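Local coordinates for extracellular serine protease (PDB 3WQB), which cleaves peptide bonds after paired basic residues, one of them lysine, and probably acts as a virulence factor by attacking host plasma proteins, at residues R232-L246 and S501-Q513. The protein carries 1 engineered substitution. Numbering follows the deposited sequence.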
loop_
_atom_site.group_PDB
_atom_site.type_symbol
_atom_site.label_atom_id
_atom_site.label_comp_id
_atom_site.label_asym_id
_atom_site.label_seq_id
_atom_site.Cartn_x
_atom_site.Cartn_y
_atom_site.Cartn_z
ATOM N N ARG A 232 2.157 -10.378 -18.053
ATOM C CA ARG A 232 2.371 -10.134 -19.473
ATOM C C ARG A 232 3.363 -11.135 -20.013
ATOM O O ARG A 232 4.332 -11.494 -19.347
ATOM C CB ARG A 232 2.876 -8.711 -19.726
ATOM C CG ARG A 232 1.868 -7.656 -19.308
ATOM C CD ARG A 232 2.179 -6.282 -19.879
ATOM N NE ARG A 232 1.054 -5.368 -19.666
ATOM C CZ ARG A 232 -0.051 -5.369 -20.411
ATOM N NH1 ARG A 232 -0.166 -6.212 -21.435
ATOM N NH2 ARG A 232 -1.037 -4.524 -20.159
ATOM N N THR A 233 3.097 -11.604 -21.223
ATOM C CA THR A 233 4.070 -12.399 -21.951
ATOM C C THR A 233 4.609 -11.513 -23.064
ATOM O O THR A 233 4.000 -10.504 -23.409
ATOM C CB THR A 233 3.456 -13.710 -22.486
ATOM O OG1 THR A 233 4.466 -14.466 -23.170
ATOM C CG2 THR A 233 2.297 -13.444 -23.428
ATOM N N GLY A 234 5.774 -11.862 -23.588
ATOM C CA GLY A 234 6.353 -11.094 -24.671
ATOM C C GLY A 234 7.509 -10.241 -24.212
ATOM O O GLY A 234 8.027 -10.407 -23.104
ATOM N N ASN A 235 7.906 -9.319 -25.081
ATOM C CA ASN A 235 9.084 -8.499 -24.852
ATOM C C ASN A 235 8.773 -7.009 -24.779
ATOM O O ASN A 235 9.436 -6.187 -25.419
ATOM C CB ASN A 235 10.143 -8.785 -25.919
ATOM C CG ASN A 235 10.751 -10.175 -25.786
ATOM O OD1 ASN A 235 10.779 -10.767 -24.695
ATOM N ND2 ASN A 235 11.239 -10.712 -26.905
ATOM N N GLY A 236 7.774 -6.667 -23.973
ATOM C CA GLY A 236 7.394 -5.278 -23.767
ATOM C C GLY A 236 8.382 -4.536 -22.889
ATOM O O GLY A 236 9.250 -5.137 -22.258
ATOM N N PRO A 237 8.244 -3.205 -22.827
ATOM C CA PRO A 237 9.099 -2.384 -21.977
ATOM C C PRO A 237 8.959 -2.770 -20.511
ATOM O O PRO A 237 7.897 -3.247 -20.090
ATOM C CB PRO A 237 8.571 -0.969 -22.210
ATOM C CG PRO A 237 7.865 -1.027 -23.506
ATOM C CD PRO A 237 7.294 -2.394 -23.606
ATOM N N LYS A 238 10.022 -2.554 -19.747
ATOM C CA LYS A 238 10.070 -2.976 -18.346
ATOM C C LYS A 238 9.352 -1.980 -17.424
ATOM O O LYS A 238 9.942 -1.378 -16.523
ATOM C CB LYS A 238 11.514 -3.224 -17.911
ATOM C CG LYS A 238 12.179 -4.367 -18.676
ATOM C CD LYS A 238 13.661 -4.476 -18.347
ATOM C CE LYS A 238 14.323 -5.626 -19.105
ATOM N NZ LYS A 238 13.928 -6.955 -18.580
ATOM N N LEU A 239 8.058 -1.823 -17.675
ATOM C CA LEU A 239 7.163 -1.024 -16.844
ATOM C C LEU A 239 6.430 -1.943 -15.881
ATOM O O LEU A 239 6.155 -3.092 -16.217
ATOM C CB LEU A 239 6.148 -0.315 -17.738
ATOM C CG LEU A 239 6.745 0.746 -18.670
ATOM C CD1 LEU A 239 5.712 1.269 -19.637
ATOM C CD2 LEU A 239 7.335 1.894 -17.873
ATOM N N PRO A 240 6.089 -1.443 -14.684
ATOM C CA PRO A 240 5.386 -2.312 -13.744
ATOM C C PRO A 240 4.034 -2.755 -14.288
ATOM O O PRO A 240 3.321 -1.974 -14.926
ATOM C CB PRO A 240 5.189 -1.401 -12.523
ATOM C CG PRO A 240 5.182 -0.015 -13.100
ATOM C CD PRO A 240 6.244 -0.073 -14.159
ATOM N N PHE A 241 3.675 -4.005 -14.032
ATOM C CA PHE A 241 2.334 -4.449 -14.360
ATOM C C PHE A 241 1.361 -3.755 -13.396
ATOM O O PHE A 241 0.356 -3.176 -13.810
ATOM C CB PHE A 241 2.272 -5.980 -14.283
ATOM C CG PHE A 241 1.055 -6.599 -14.940
ATOM C CD1 PHE A 241 0.527 -6.095 -16.130
ATOM C CD2 PHE A 241 0.461 -7.727 -14.379
ATOM C CE1 PHE A 241 -0.580 -6.705 -16.736
ATOM C CE2 PHE A 241 -0.643 -8.338 -14.977
ATOM C CZ PHE A 241 -1.157 -7.829 -16.162
ATOM N N GLU A 242 1.676 -3.801 -12.107
ATOM C CA GLU A 242 0.927 -3.054 -11.106
ATOM C C GLU A 242 1.620 -1.745 -10.759
ATOM O O GLU A 242 2.625 -1.725 -10.054
ATOM C CB GLU A 242 0.752 -3.907 -9.861
ATOM C CG GLU A 242 -0.078 -3.280 -8.776
ATOM C CD GLU A 242 -0.419 -4.279 -7.727
ATOM O OE1 GLU A 242 -1.479 -4.926 -7.867
ATOM O OE2 GLU A 242 0.385 -4.446 -6.786
ATOM N N ASN A 243 1.087 -0.654 -11.291
ATOM C CA ASN A 243 1.432 0.653 -10.792
ATOM C C ASN A 243 0.746 0.804 -9.440
ATOM O O ASN A 243 -0.407 0.399 -9.282
ATOM C CB ASN A 243 0.961 1.711 -11.778
ATOM C CG ASN A 243 1.391 3.096 -11.392
ATOM O OD1 ASN A 243 0.892 3.658 -10.418
ATOM N ND2 ASN A 243 2.303 3.672 -12.163
ATOM N N SER A 244 1.462 1.349 -8.457
ATOM C CA SER A 244 0.936 1.494 -7.097
ATOM C C SER A 244 -0.232 2.476 -6.914
ATOM O O SER A 244 -0.832 2.530 -5.832
ATOM C CB SER A 244 2.084 1.816 -6.138
ATOM O OG SER A 244 2.811 2.952 -6.555
ATOM N N ASN A 245 -0.547 3.246 -7.955
ATOM C CA ASN A 245 -1.753 4.082 -7.957
ATOM C C ASN A 245 -3.028 3.319 -8.349
ATOM O O ASN A 245 -4.122 3.876 -8.282
ATOM C CB ASN A 245 -1.581 5.309 -8.870
ATOM C CG ASN A 245 -1.104 6.554 -8.125
ATOM O OD1 ASN A 245 -1.497 6.801 -6.994
ATOM N ND2 ASN A 245 -0.292 7.372 -8.791
ATOM N N LEU A 246 -2.912 2.054 -8.763
ATOM C CA LEU A 246 -4.119 1.319 -9.167
ATOM C C LEU A 246 -5.054 0.980 -8.008
ATOM O O LEU A 246 -6.272 1.035 -8.161
ATOM C CB LEU A 246 -3.792 0.059 -9.965
ATOM C CG LEU A 246 -3.133 0.252 -11.326
ATOM C CD1 LEU A 246 -2.810 -1.105 -11.946
ATOM C CD2 LEU A 246 -4.005 1.096 -12.255
ATOM N N SER A 501 5.350 14.461 -13.386
ATOM C CA SER A 501 5.185 13.227 -12.621
ATOM C C SER A 501 4.245 12.298 -13.366
ATOM O O SER A 501 3.100 12.675 -13.660
ATOM C CB SER A 501 4.590 13.545 -11.253
ATOM O OG SER A 501 4.407 12.370 -10.476
ATOM N N ILE A 502 4.719 11.093 -13.683
ATOM C CA ILE A 502 3.870 10.098 -14.321
ATOM C C ILE A 502 2.971 9.463 -13.257
ATOM O O ILE A 502 3.440 8.763 -12.359
ATOM C CB ILE A 502 4.705 9.054 -15.089
ATOM C CG1 ILE A 502 5.404 9.738 -16.272
ATOM C CG2 ILE A 502 3.834 7.879 -15.535
ATOM C CD1 ILE A 502 6.517 8.927 -16.917
ATOM N N LEU A 503 1.678 9.753 -13.352
ATOM C CA LEU A 503 0.683 9.267 -12.382
ATOM C C LEU A 503 0.277 7.836 -12.679
ATOM O O LEU A 503 0.063 7.036 -11.768
ATOM C CB LEU A 503 -0.572 10.138 -12.400
ATOM C CG LEU A 503 -0.378 11.625 -12.140
ATOM C CD1 LEU A 503 -1.722 12.317 -12.208
ATOM C CD2 LEU A 503 0.288 11.861 -10.794
ATOM N N LEU A 504 0.179 7.513 -13.959
ATOM C CA LEU A 504 -0.105 6.154 -14.375
ATOM C C LEU A 504 0.752 5.812 -15.581
ATOM O O LEU A 504 0.650 6.431 -16.637
ATOM C CB LEU A 504 -1.598 5.957 -14.672
ATOM C CG LEU A 504 -2.053 4.525 -15.000
ATOM C CD1 LEU A 504 -1.722 3.544 -13.857
ATOM C CD2 LEU A 504 -3.541 4.501 -15.350
ATOM N N SER A 505 1.631 4.844 -15.376
ATOM C CA SER A 505 2.472 4.317 -16.422
ATOM C C SER A 505 1.655 3.343 -17.274
ATOM O O SER A 505 0.757 2.673 -16.766
ATOM C CB SER A 505 3.689 3.639 -15.792
ATOM O OG SER A 505 3.309 2.712 -14.782
ATOM N N PRO A 506 1.953 3.267 -18.580
ATOM C CA PRO A 506 1.172 2.397 -19.459
ATOM C C PRO A 506 1.533 0.916 -19.306
ATOM O O PRO A 506 2.532 0.570 -18.658
ATOM C CB PRO A 506 1.523 2.911 -20.862
ATOM C CG PRO A 506 2.895 3.486 -20.711
ATOM C CD PRO A 506 2.950 4.066 -19.322
ATOM N N PHE A 507 0.711 0.053 -19.894
ATOM C CA PHE A 507 0.951 -1.403 -19.920
ATOM C C PHE A 507 0.826 -1.990 -18.522
ATOM O O PHE A 507 1.430 -3.004 -18.174
ATOM C CB PHE A 507 2.286 -1.772 -20.598
ATOM C CG PHE A 507 2.521 -1.040 -21.896
ATOM C CD1 PHE A 507 1.464 -0.768 -22.771
ATOM C CD2 PHE A 507 3.797 -0.619 -22.244
ATOM C CE1 PHE A 507 1.686 -0.076 -23.963
ATOM C CE2 PHE A 507 4.024 0.072 -23.433
ATOM C CZ PHE A 507 2.970 0.337 -24.294
ATOM N N ASN A 508 0.005 -1.316 -17.730
ATOM C CA ASN A 508 -0.371 -1.782 -16.409
ATOM C C ASN A 508 -1.418 -2.892 -16.478
ATOM O O ASN A 508 -1.749 -3.384 -17.568
ATOM C CB ASN A 508 -0.893 -0.603 -15.607
ATOM C CG ASN A 508 -2.017 0.096 -16.318
ATOM O OD1 ASN A 508 -3.105 -0.460 -16.472
ATOM N ND2 ASN A 508 -1.752 1.318 -16.790
ATOM N N SER A 509 -1.904 -3.304 -15.314
ATOM C CA SER A 509 -2.776 -4.465 -15.199
ATOM C C SER A 509 -4.263 -4.200 -15.430
ATOM O O SER A 509 -5.082 -5.085 -15.180
ATOM C CB SER A 509 -2.562 -5.152 -13.844
ATOM O OG SER A 509 -3.095 -4.367 -12.791
ATOM N N LEU A 510 -4.619 -3.006 -15.908
ATOM C CA LEU A 510 -6.026 -2.709 -16.216
ATOM C C LEU A 510 -6.494 -3.373 -17.508
ATOM O O LEU A 510 -7.006 -2.716 -18.417
ATOM C CB LEU A 510 -6.287 -1.196 -16.248
ATOM C CG LEU A 510 -6.055 -0.456 -14.932
ATOM C CD1 LEU A 510 -6.262 1.034 -15.127
ATOM C CD2 LEU A 510 -6.973 -1.000 -13.841
ATOM N N VAL A 511 -6.353 -4.692 -17.549
ATOM C CA VAL A 511 -6.671 -5.494 -18.737
ATOM C C VAL A 511 -8.100 -6.062 -18.710
ATOM O O VAL A 511 -8.460 -6.902 -19.544
ATOM C CB VAL A 511 -5.642 -6.642 -18.908
ATOM C CG1 VAL A 511 -4.229 -6.087 -19.110
ATOM C CG2 VAL A 511 -5.693 -7.609 -17.707
ATOM N N GLY A 512 -8.906 -5.589 -17.759
ATOM C CA GLY A 512 -10.252 -6.101 -17.538
ATOM C C GLY A 512 -11.209 -5.956 -18.701
ATOM O O GLY A 512 -12.163 -6.731 -18.810
ATOM N N GLN A 513 -10.975 -4.980 -19.575
ATOM C CA GLN A 513 -11.837 -4.828 -20.749
ATOM C C GLN A 513 -11.665 -6.011 -21.695
ATOM O O GLN A 513 -12.652 -6.535 -22.222
ATOM C CB GLN A 513 -11.558 -3.520 -21.473
ATOM C CG GLN A 513 -11.869 -2.293 -20.643
ATOM C CD GLN A 513 -11.208 -1.041 -21.200
ATOM O OE1 GLN A 513 -9.993 -0.999 -21.405
ATOM N NE2 GLN A 513 -12.009 -0.021 -21.453
HETATM O O HOH W 1 4.129 -3.734 -18.052
HETATM O O HOH W 2 2.922 0.412 -15.923
HETATM O O HOH W 3 2.770 6.378 -11.155
#
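Arg232 reaches across to Phe507 and Asn508 and holds two successive carbonyls with one guanidinium edge. Its chain is extended from CG to NE, long enough for NE to meet Phe507 O at 2.8 Å and NH2 to meet Asn508 O at 2.9 Å. The first donor stands above its carbonyl plane; the second is tilted 21° from its own. NH1 forms a salt bridge with Glu576, fixing the rotation of the group. Phe241 turns one ring face to Ser509: CB of Ser509 sits 3.7 Å from the centroid of its ring, only 5° off the normal, a CH-pi contact that suits a small residue. With CG anti to the backbone N (chi1 -165°), the ring is also placed so that Phe507 O lies at its edge. The Ser509 hydroxyl bonds to Val182 O. Beyond it, Leu246 touches both Leu504 CD1 and Leu510 CD1 with CD2, crossing the former side chain nearly at a right angle and running antiparallel to the latter. Two asparagines, each able to donate and accept, bind the other segment: Asn243 ND2 gives a 3.0 Å bond to Ser505 OG, lying in the amide plane, while its OD1 closes an Asx turn onto Asn245 N; Asn245 ND2 meets a lone pair of the backbone Leu503 O. Ser505 OG donates a hydrogen bond to a water, which in turn donates to Pro240 O and Pro506 O. Back near Arg232, Leu239 CD1 packs on Pro506 CG and the Phe507 ring. The contact thus joins the subtilisin domain to the P-domain, as in the furin subfamily. Strand 379-384 flanks Leu239 and Phe507, strand 527-535 lies against Leu246 and Leu503, strand 559-565 touches Arg232, and Val511 occupies the N-cap position of helix 512-520.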